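Local coordinates for macrophomate synthase intermolecular Diels-Alderase (Macrophoma commelinae, PDB 1IZC), which belongs to the HpcH/HpaI aldolase family of TIM-barrel proteins and is modelled here with magnesium and pyruvic acid bound, at residues K14-L28 with H86-I99. The protein carries 1 engineered substitution. Numbering follows the deposited sequence.
Sequences KAPYRSAMLTYPGNL and HAAQHHSEGRSLVI
Leu22, Gly26 and Leu28 pack on the alpha-to-beta turn of a TIM barrel, where helix 78-91 ends in a Schellman motif at Glu93 and the chain passes through Gly94 into strand 97-101. The irregular segment 14-28, leading into helix 28-37, covers this turn. Gln89, long enough to reach from the helix to the irregular backbone of 24-26, donates from NE2 to Tyr24 O at 3.0 Å; the donor stands well above the carbonyl plane, 59° out of it. Its OE1 accepts a weak bond from Gly26 N, so both ends of one amide are used. One water joins NE2 to Leu22 O. Leu22 packs against the turn with both CB and CD2: CB lies over the face of the His90 ring, 3.7 Å from its centroid in a CH-pi contact, while CD2 rests 3.6 Å from Gly94 CA and also lies over the centre of one face of the Arg18 guanidinium. Glycine suits position 94 because at phi 89° a CB would press on the carbonyl O of Glu93 and collide with Arg18 CB, with Leu22 CD2 close by. Gly26 is glycine for a steric reason alone: a CB would point at Leu97 CD2, which lies 3.5 Å from its CA. With CG anti to the backbone N (chi1 174°), Leu28 brings CD1 to 3.9 Å from Leu97 CD1 and CD2 against Ile99 CG1. Arg18 NE bonds Ser19 O in the guanidinium plane, and NH1 reaches Glu93 O through a water; beyond these two segments, NH1 pairs with Glu93 of the second subunit in a salt bridge. Apolar branches thus pack the turn while Gln89 and bridging waters satisfy backbone carbonyls, and the guanidinium that covers Leu22 carries its charge into the subunit interface.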
ATOM      1  N   LYS A  14      19.600   1.751  26.582  1.00 18.38           N
ATOM      2  CA  LYS A  14      19.139   1.665  27.956  1.00 25.55           C
ATOM      3  C   LYS A  14      17.637   1.474  27.820  1.00 22.92           C
ATOM      4  O   LYS A  14      16.904   2.414  27.528  1.00 26.85           O
ATOM      5  CB  LYS A  14      19.467   2.952  28.716  1.00 34.03           C
ATOM      6  CG  LYS A  14      20.967   3.186  28.870  1.00 39.07           C
ATOM      7  CD  LYS A  14      21.254   4.421  29.712  1.00 45.10           C
ATOM      8  CE  LYS A  14      22.753   4.626  29.896  1.00 46.36           C
ATOM      9  NZ  LYS A  14      23.034   5.806  30.757  1.00 51.28           N
ATOM     10  N   ALA A  15      17.193   0.237  27.995  1.00 18.91           N
ATOM     11  CA  ALA A  15      15.780  -0.088  27.855  1.00 15.44           C
ATOM     12  C   ALA A  15      15.379  -0.868  29.102  1.00 12.59           C
ATOM     13  O   ALA A  15      15.216  -2.079  29.063  1.00 12.47           O
ATOM     14  CB  ALA A  15      15.585  -0.933  26.601  1.00 12.41           C
ATOM     15  N   PRO A  16      15.197  -0.159  30.222  1.00 13.58           N
ATOM     16  CA  PRO A  16      14.828  -0.718  31.525  1.00 14.45           C
ATOM     17  C   PRO A  16      13.598  -1.619  31.563  1.00 15.08           C
ATOM     18  O   PRO A  16      13.520  -2.533  32.389  1.00 16.37           O
ATOM     19  CB  PRO A  16      14.617   0.525  32.392  1.00 16.46           C
ATOM     20  CG  PRO A  16      15.426   1.565  31.742  1.00 24.69           C
ATOM     21  CD  PRO A  16      15.219   1.312  30.276  1.00 16.80           C
ATOM     22  N   TYR A  17      12.642  -1.362  30.681  1.00 10.24           N
ATOM     23  CA  TYR A  17      11.391  -2.117  30.697  1.00  8.14           C
ATOM     24  C   TYR A  17      11.101  -3.023  29.507  1.00 10.85           C
ATOM     25  O   TYR A  17      10.007  -3.588  29.422  1.00 10.44           O
ATOM     26  CB  TYR A  17      10.236  -1.126  30.877  1.00 10.78           C
ATOM     27  CG  TYR A  17      10.445  -0.214  32.061  1.00 10.10           C
ATOM     28  CD1 TYR A  17      10.320  -0.705  33.364  1.00 14.07           C
ATOM     29  CD2 TYR A  17      10.819   1.119  31.889  1.00 12.11           C
ATOM     30  CE1 TYR A  17      10.567   0.111  34.460  1.00 12.21           C
ATOM     31  CE2 TYR A  17      11.064   1.947  32.985  1.00 12.44           C
ATOM     32  CZ  TYR A  17      10.935   1.430  34.266  1.00 12.06           C
ATOM     33  OH  TYR A  17      11.164   2.231  35.362  1.00 12.38           O
ATOM     34  N   ARG A  18      12.055  -3.199  28.596  1.00  8.82           N
ATOM     35  CA  ARG A  18      11.768  -4.044  27.432  1.00  9.76           C
ATOM     36  C   ARG A  18      11.563  -5.512  27.775  1.00 11.19           C
ATOM     37  O   ARG A  18      12.086  -6.009  28.782  1.00 10.25           O
ATOM     38  CB  ARG A  18      12.880  -3.936  26.384  1.00 10.11           C
ATOM     39  CG  ARG A  18      14.252  -4.419  26.871  1.00  9.71           C
ATOM     40  CD  ARG A  18      15.149  -4.725  25.674  1.00 11.00           C
ATOM     41  NE  ARG A  18      14.748  -5.970  25.030  1.00  9.13           N
ATOM     42  CZ  ARG A  18      15.271  -6.428  23.897  1.00 10.11           C
ATOM     43  NH1 ARG A  18      16.221  -5.735  23.275  1.00 10.88           N
ATOM     44  NH2 ARG A  18      14.854  -7.586  23.398  1.00  8.49           N
ATOM     45  N   SER A  19      10.784  -6.201  26.949  1.00 10.97           N
ATOM     46  CA  SER A  19      10.543  -7.631  27.147  1.00 12.56           C
ATOM     47  C   SER A  19      11.700  -8.407  26.517  1.00 10.63           C
ATOM     48  O   SER A  19      12.611  -7.807  25.945  1.00 12.02           O
ATOM     49  CB  SER A  19       9.231  -8.048  26.486  1.00 11.61           C
ATOM     50  OG  SER A  19       8.888  -9.366  26.862  1.00 15.59           O
ATOM     51  N   ALA A  20      11.666  -9.733  26.615  1.00 10.54           N
ATOM     52  CA  ALA A  20      12.730 -10.554  26.042  1.00  8.42           C
ATOM     53  C   ALA A  20      12.775 -10.365  24.528  1.00 11.77           C
ATOM     54  O   ALA A  20      13.838 -10.434  23.924  1.00 13.32           O
ATOM     55  CB  ALA A  20      12.510 -12.027  26.379  1.00 12.63           C
ATOM     56  N   MET A  21      11.609 -10.161  23.921  1.00  9.61           N
ATOM     57  CA  MET A  21      11.524  -9.935  22.476  1.00 11.48           C
ATOM     58  C   MET A  21      10.766  -8.640  22.243  1.00 11.14           C
ATOM     59  O   MET A  21       9.743  -8.380  22.885  1.00  9.51           O
ATOM     60  CB  MET A  21      10.816 -11.099  21.786  1.00 13.18           C
ATOM     61  CG  MET A  21      11.509 -12.445  22.031  1.00 14.74           C
ATOM     62  SD  MET A  21      10.946 -13.720  20.910  1.00 15.70           S
ATOM     63  CE  MET A  21       9.207 -13.733  21.264  1.00 11.74           C
ATOM     64  N   LEU A  22      11.248  -7.836  21.303  1.00  8.47           N
ATOM     65  CA  LEU A  22      10.634  -6.536  21.056  1.00 10.41           C
ATOM     66  C   LEU A  22       9.293  -6.564  20.334  1.00  9.28           C
ATOM     67  O   LEU A  22       8.695  -5.517  20.088  1.00 11.36           O
ATOM     68  CB  LEU A  22      11.634  -5.627  20.335  1.00  9.46           C
ATOM     69  CG  LEU A  22      12.912  -5.359  21.147  1.00  7.99           C
ATOM     70  CD1 LEU A  22      13.855  -4.507  20.312  1.00 11.18           C
ATOM     71  CD2 LEU A  22      12.587  -4.657  22.464  1.00  8.60           C
ATOM     72  N   THR A  23       8.831  -7.769  20.013  1.00  9.33           N
ATOM     73  CA  THR A  23       7.528  -7.987  19.394  1.00  6.80           C
ATOM     74  C   THR A  23       6.487  -8.119  20.507  1.00  9.17           C
ATOM     75  O   THR A  23       5.290  -8.265  20.242  1.00  9.27           O
ATOM     76  CB  THR A  23       7.508  -9.279  18.569  1.00 10.60           C
ATOM     77  OG1 THR A  23       8.130 -10.326  19.324  1.00 10.74           O
ATOM     78  CG2 THR A  23       8.250  -9.086  17.251  1.00 13.30           C
ATOM     79  N   TYR A  24       6.956  -8.073  21.752  1.00  8.71           N
ATOM     80  CA  TYR A  24       6.076  -8.164  22.919  1.00 10.45           C
ATOM     81  C   TYR A  24       6.118  -6.863  23.707  1.00  8.95           C
ATOM     82  O   TYR A  24       7.110  -6.132  23.665  1.00  9.76           O
ATOM     83  CB  TYR A  24       6.461  -9.356  23.802  1.00 11.30           C
ATOM     84  CG  TYR A  24       5.873 -10.633  23.274  1.00  9.32           C
ATOM     85  CD1 TYR A  24       6.546 -11.402  22.331  1.00 14.58           C
ATOM     86  CD2 TYR A  24       4.585 -11.022  23.642  1.00 12.17           C
ATOM     87  CE1 TYR A  24       5.948 -12.531  21.763  1.00 19.52           C
ATOM     88  CE2 TYR A  24       3.980 -12.142  23.080  1.00 17.63           C
ATOM     89  CZ  TYR A  24       4.667 -12.895  22.141  1.00 18.79           C
ATOM     90  OH  TYR A  24       4.076 -14.024  21.593  1.00 18.10           O
ATOM     91  N   PRO A  25       5.041  -6.555  24.450  1.00 10.12           N
ATOM     92  CA  PRO A  25       5.029  -5.305  25.212  1.00  9.36           C
ATOM     93  C   PRO A  25       6.060  -5.166  26.309  1.00  9.77           C
ATOM     94  O   PRO A  25       6.338  -6.115  27.043  1.00  9.78           O
ATOM     95  CB  PRO A  25       3.613  -5.255  25.782  1.00  8.85           C
ATOM     96  CG  PRO A  25       3.340  -6.704  26.075  1.00  9.49           C
ATOM     97  CD  PRO A  25       3.874  -7.389  24.789  1.00  9.65           C
ATOM     98  N   GLY A  26       6.627  -3.968  26.404  1.00  9.52           N
ATOM     99  CA  GLY A  26       7.571  -3.675  27.461  1.00  9.09           C
ATOM    100  C   GLY A  26       6.749  -3.512  28.730  1.00 11.08           C
ATOM    101  O   GLY A  26       5.514  -3.428  28.673  1.00  8.63           O
ATOM    102  N   ASN A  27       7.413  -3.440  29.878  1.00 10.15           N
ATOM    103  CA  ASN A  27       6.676  -3.352  31.138  1.00  9.91           C
ATOM    104  C   ASN A  27       6.213  -1.955  31.548  1.00  9.64           C
ATOM    105  O   ASN A  27       6.812  -1.318  32.429  1.00 10.91           O
ATOM    106  CB  ASN A  27       7.499  -3.970  32.269  1.00 11.11           C
ATOM    107  CG  ASN A  27       6.640  -4.326  33.467  1.00 11.78           C
ATOM    108  OD1 ASN A  27       5.514  -3.843  33.588  1.00 10.76           O
ATOM    109  ND2 ASN A  27       7.165  -5.164  34.359  1.00 16.39           N
ATOM    110  N   LEU A  28       5.132  -1.488  30.928  1.00  6.88           N
ATOM    111  CA  LEU A  28       4.589  -0.174  31.247  1.00  9.67           C
ATOM    112  C   LEU A  28       4.040  -0.184  32.674  1.00 10.01           C
ATOM    113  O   LEU A  28       4.076   0.832  33.370  1.00  9.25           O
ATOM    114  CB  LEU A  28       3.491   0.214  30.241  1.00  8.24           C
ATOM    115  CG  LEU A  28       2.720   1.510  30.522  1.00  7.10           C
ATOM    116  CD1 LEU A  28       3.709   2.703  30.527  1.00  9.77           C
ATOM    117  CD2 LEU A  28       1.626   1.710  29.466  1.00  9.34           C
ATOM    118  N   HIS A  86       5.404  -2.174  16.030  1.00  5.80           N
ATOM    119  CA  HIS A  86       6.682  -2.884  15.937  1.00  6.78           C
ATOM    120  C   HIS A  86       7.807  -1.864  15.743  1.00  8.22           C
ATOM    121  O   HIS A  86       8.836  -1.937  16.397  1.00  6.08           O
ATOM    122  CB  HIS A  86       6.726  -3.823  14.732  1.00  6.59           C
ATOM    123  CG  HIS A  86       6.102  -5.162  14.969  1.00  8.53           C
ATOM    124  ND1 HIS A  86       6.070  -6.141  14.001  1.00  8.46           N
ATOM    125  CD2 HIS A  86       5.502  -5.689  16.064  1.00 11.16           C
ATOM    126  CE1 HIS A  86       5.479  -7.218  14.491  1.00  9.11           C
ATOM    127  NE2 HIS A  86       5.127  -6.970  15.741  1.00  9.14           N
ATOM    128  N   ALA A  87       7.621  -0.927  14.821  1.00  6.65           N
ATOM    129  CA  ALA A  87       8.687   0.057  14.577  1.00  6.48           C
ATOM    130  C   ALA A  87       9.030   0.895  15.812  1.00  7.67           C
ATOM    131  O   ALA A  87      10.212   1.163  16.080  1.00  8.23           O
ATOM    132  CB  ALA A  87       8.308   0.971  13.412  1.00  6.34           C
ATOM    133  N   ALA A  88       8.019   1.320  16.563  1.00  5.61           N
ATOM    134  CA  ALA A  88       8.285   2.118  17.767  1.00  6.25           C
ATOM    135  C   ALA A  88       9.192   1.371  18.739  1.00  7.69           C
ATOM    136  O   ALA A  88      10.153   1.932  19.273  1.00  8.72           O
ATOM    137  CB  ALA A  88       6.971   2.481  18.472  1.00  5.42           C
ATOM    138  N   GLN A  89       8.883   0.107  18.989  1.00  7.99           N
ATOM    139  CA  GLN A  89       9.689  -0.649  19.919  1.00  6.64           C
ATOM    140  C   GLN A  89      11.034  -1.093  19.363  1.00  9.47           C
ATOM    141  O   GLN A  89      12.025  -1.067  20.076  1.00 10.53           O
ATOM    142  CB  GLN A  89       8.899  -1.857  20.449  1.00  8.24           C
ATOM    143  CG  GLN A  89       7.757  -1.438  21.373  1.00 12.48           C
ATOM    144  CD  GLN A  89       7.426  -2.481  22.440  1.00 13.41           C
ATOM    145  OE1 GLN A  89       7.555  -2.223  23.645  1.00 15.49           O
ATOM    146  NE2 GLN A  89       6.988  -3.651  22.006  1.00 12.81           N
ATOM    147  N   HIS A  90      11.089  -1.469  18.089  1.00 10.02           N
ATOM    148  CA  HIS A  90      12.360  -1.934  17.524  1.00  7.56           C
ATOM    149  C   HIS A  90      13.341  -0.807  17.215  1.00  8.07           C
ATOM    150  O   HIS A  90      14.527  -0.937  17.504  1.00  8.95           O
ATOM    151  CB  HIS A  90      12.105  -2.770  16.253  1.00 10.75           C
ATOM    152  CG  HIS A  90      11.445  -4.094  16.515  1.00  9.52           C
ATOM    153  ND1 HIS A  90      12.150  -5.278  16.593  1.00 13.38           N
ATOM    154  CD2 HIS A  90      10.148  -4.414  16.755  1.00  4.37           C
ATOM    155  CE1 HIS A  90      11.316  -6.267  16.873  1.00  5.46           C
ATOM    156  NE2 HIS A  90      10.099  -5.768  16.976  1.00 12.94           N
ATOM    157  N   HIS A  91      12.861   0.300  16.646  1.00  8.03           N
ATOM    158  CA  HIS A  91      13.749   1.413  16.320  1.00  7.86           C
ATOM    159  C   HIS A  91      14.209   2.249  17.525  1.00 11.80           C
ATOM    160  O   HIS A  91      15.081   3.120  17.398  1.00 13.02           O
ATOM    161  CB  HIS A  91      13.111   2.280  15.231  1.00  7.30           C
ATOM    162  CG  HIS A  91      13.218   1.684  13.858  1.00 10.34           C
ATOM    163  ND1 HIS A  91      12.663   0.466  13.518  1.00 13.43           N
ATOM    164  CD2 HIS A  91      13.860   2.124  12.749  1.00  5.09           C
ATOM    165  CE1 HIS A  91      12.960   0.182  12.259  1.00  5.32           C
ATOM    166  NE2 HIS A  91      13.687   1.173  11.771  1.00 11.76           N
ATOM    167  N   SER A  92      13.629   1.987  18.695  1.00  8.75           N
ATOM    168  CA  SER A  92      14.061   2.651  19.931  1.00  9.45           C
ATOM    169  C   SER A  92      14.794   1.574  20.750  1.00 10.35           C
ATOM    170  O   SER A  92      15.229   1.821  21.881  1.00 10.15           O
ATOM    171  CB  SER A  92      12.867   3.140  20.755  1.00  7.40           C
ATOM    172  OG  SER A  92      12.099   2.037  21.206  1.00  7.54           O
ATOM    173  N   GLU A  93      14.922   0.390  20.154  1.00  7.92           N
ATOM    174  CA  GLU A  93      15.540  -0.795  20.770  1.00  8.87           C
ATOM    175  C   GLU A  93      14.973  -1.067  22.155  1.00 11.69           C
ATOM    176  O   GLU A  93      15.699  -1.382  23.096  1.00 11.65           O
ATOM    177  CB  GLU A  93      17.074  -0.684  20.817  1.00 12.20           C
ATOM    178  CG  GLU A  93      17.674  -0.642  19.408  1.00 11.11           C
ATOM    179  CD  GLU A  93      19.148  -1.009  19.357  1.00 15.03           C
ATOM    180  OE1 GLU A  93      19.488  -2.128  19.791  1.00 14.78           O
ATOM    181  OE2 GLU A  93      19.954  -0.185  18.874  1.00 14.60           O
ATOM    182  N   GLY A  94      13.654  -0.933  22.252  1.00  9.50           N
ATOM    183  CA  GLY A  94      12.955  -1.211  23.494  1.00  9.24           C
ATOM    184  C   GLY A  94      12.794  -0.072  24.480  1.00  9.79           C
ATOM    185  O   GLY A  94      12.112  -0.235  25.497  1.00 10.05           O
ATOM    186  N   ARG A  95      13.403   1.072  24.206  1.00 10.46           N
ATOM    187  CA  ARG A  95      13.284   2.194  25.132  1.00 12.76           C
ATOM    188  C   ARG A  95      11.915   2.871  25.101  1.00 12.60           C
ATOM    189  O   ARG A  95      11.466   3.420  26.118  1.00 13.40           O
ATOM    190  CB  ARG A  95      14.382   3.223  24.857  1.00 13.60           C
ATOM    191  CG  ARG A  95      14.293   4.455  25.747  1.00 28.74           C
ATOM    192  CD  ARG A  95      15.603   5.217  25.716  1.00 36.24           C
ATOM    193  NE  ARG A  95      15.476   6.581  26.220  1.00 39.54           N
ATOM    194  CZ  ARG A  95      16.487   7.441  26.248  1.00 41.58           C
ATOM    195  NH1 ARG A  95      17.685   7.064  25.806  1.00 38.28           N
ATOM    196  NH2 ARG A  95      16.303   8.674  26.695  1.00 45.49           N
ATOM    197  N   SER A  96      11.241   2.826  23.950  1.00  8.44           N
ATOM    198  CA  SER A  96       9.934   3.460  23.808  1.00  7.35           C
ATOM    199  C   SER A  96       8.766   2.500  23.933  1.00 10.24           C
ATOM    200  O   SER A  96       8.513   1.698  23.038  1.00 12.42           O
ATOM    201  CB  SER A  96       9.829   4.167  22.455  1.00  8.55           C
ATOM    202  OG  SER A  96      10.934   5.038  22.263  1.00  9.27           O
ATOM    203  N   LEU A  97       8.039   2.593  25.038  1.00  8.47           N
ATOM    204  CA  LEU A  97       6.871   1.740  25.217  1.00  8.20           C
ATOM    205  C   LEU A  97       5.768   2.277  24.304  1.00  9.98           C
ATOM    206  O   LEU A  97       5.791   3.449  23.925  1.00 13.40           O
ATOM    207  CB  LEU A  97       6.421   1.786  26.671  1.00  8.55           C
ATOM    208  CG  LEU A  97       7.524   1.298  27.609  1.00 12.37           C
ATOM    209  CD1 LEU A  97       7.046   1.409  29.042  1.00 13.78           C
ATOM    210  CD2 LEU A  97       7.899  -0.147  27.255  1.00 15.91           C
ATOM    211  N   VAL A  98       4.802   1.434  23.952  1.00  8.20           N
ATOM    212  CA  VAL A  98       3.737   1.887  23.073  1.00  8.08           C
ATOM    213  C   VAL A  98       2.383   1.879  23.754  1.00  8.69           C
ATOM    214  O   VAL A  98       1.983   0.880  24.353  1.00 10.98           O
ATOM    215  CB  VAL A  98       3.640   1.011  21.794  1.00 11.75           C
ATOM    216  CG1 VAL A  98       2.472   1.481  20.934  1.00 11.86           C
ATOM    217  CG2 VAL A  98       4.938   1.073  21.018  1.00 10.08           C
ATOM    218  N   ILE A  99       1.698   3.016  23.678  1.00  7.29           N
ATOM    219  CA  ILE A  99       0.357   3.167  24.245  1.00  7.82           C
ATOM    220  C   ILE A  99      -0.540   3.454  23.052  1.00 10.03           C
ATOM    221  O   ILE A  99      -0.183   4.258  22.171  1.00  9.31           O
ATOM    222  CB  ILE A  99       0.300   4.344  25.235  1.00  9.50           C
ATOM    223  CG1 ILE A  99       1.221   4.045  26.423  1.00 11.16           C
ATOM    224  CG2 ILE A  99      -1.141   4.571  25.710  1.00  9.63           C
ATOM    225  CD1 ILE A  99       1.546   5.278  27.276  1.00 14.08           C
TER
HETATM  226  O   HOH W   1      12.488   0.290  28.345  1.00 12.48           O
HETATM  227  O   HOH W   2      17.637  -3.221  23.927  1.00 11.23           O
HETATM  228  O   HOH W   3       6.355  -4.263  19.275  1.00 11.16           O
HETATM  229  O   HOH W   4       4.087  -8.793  17.763  1.00 12.52           O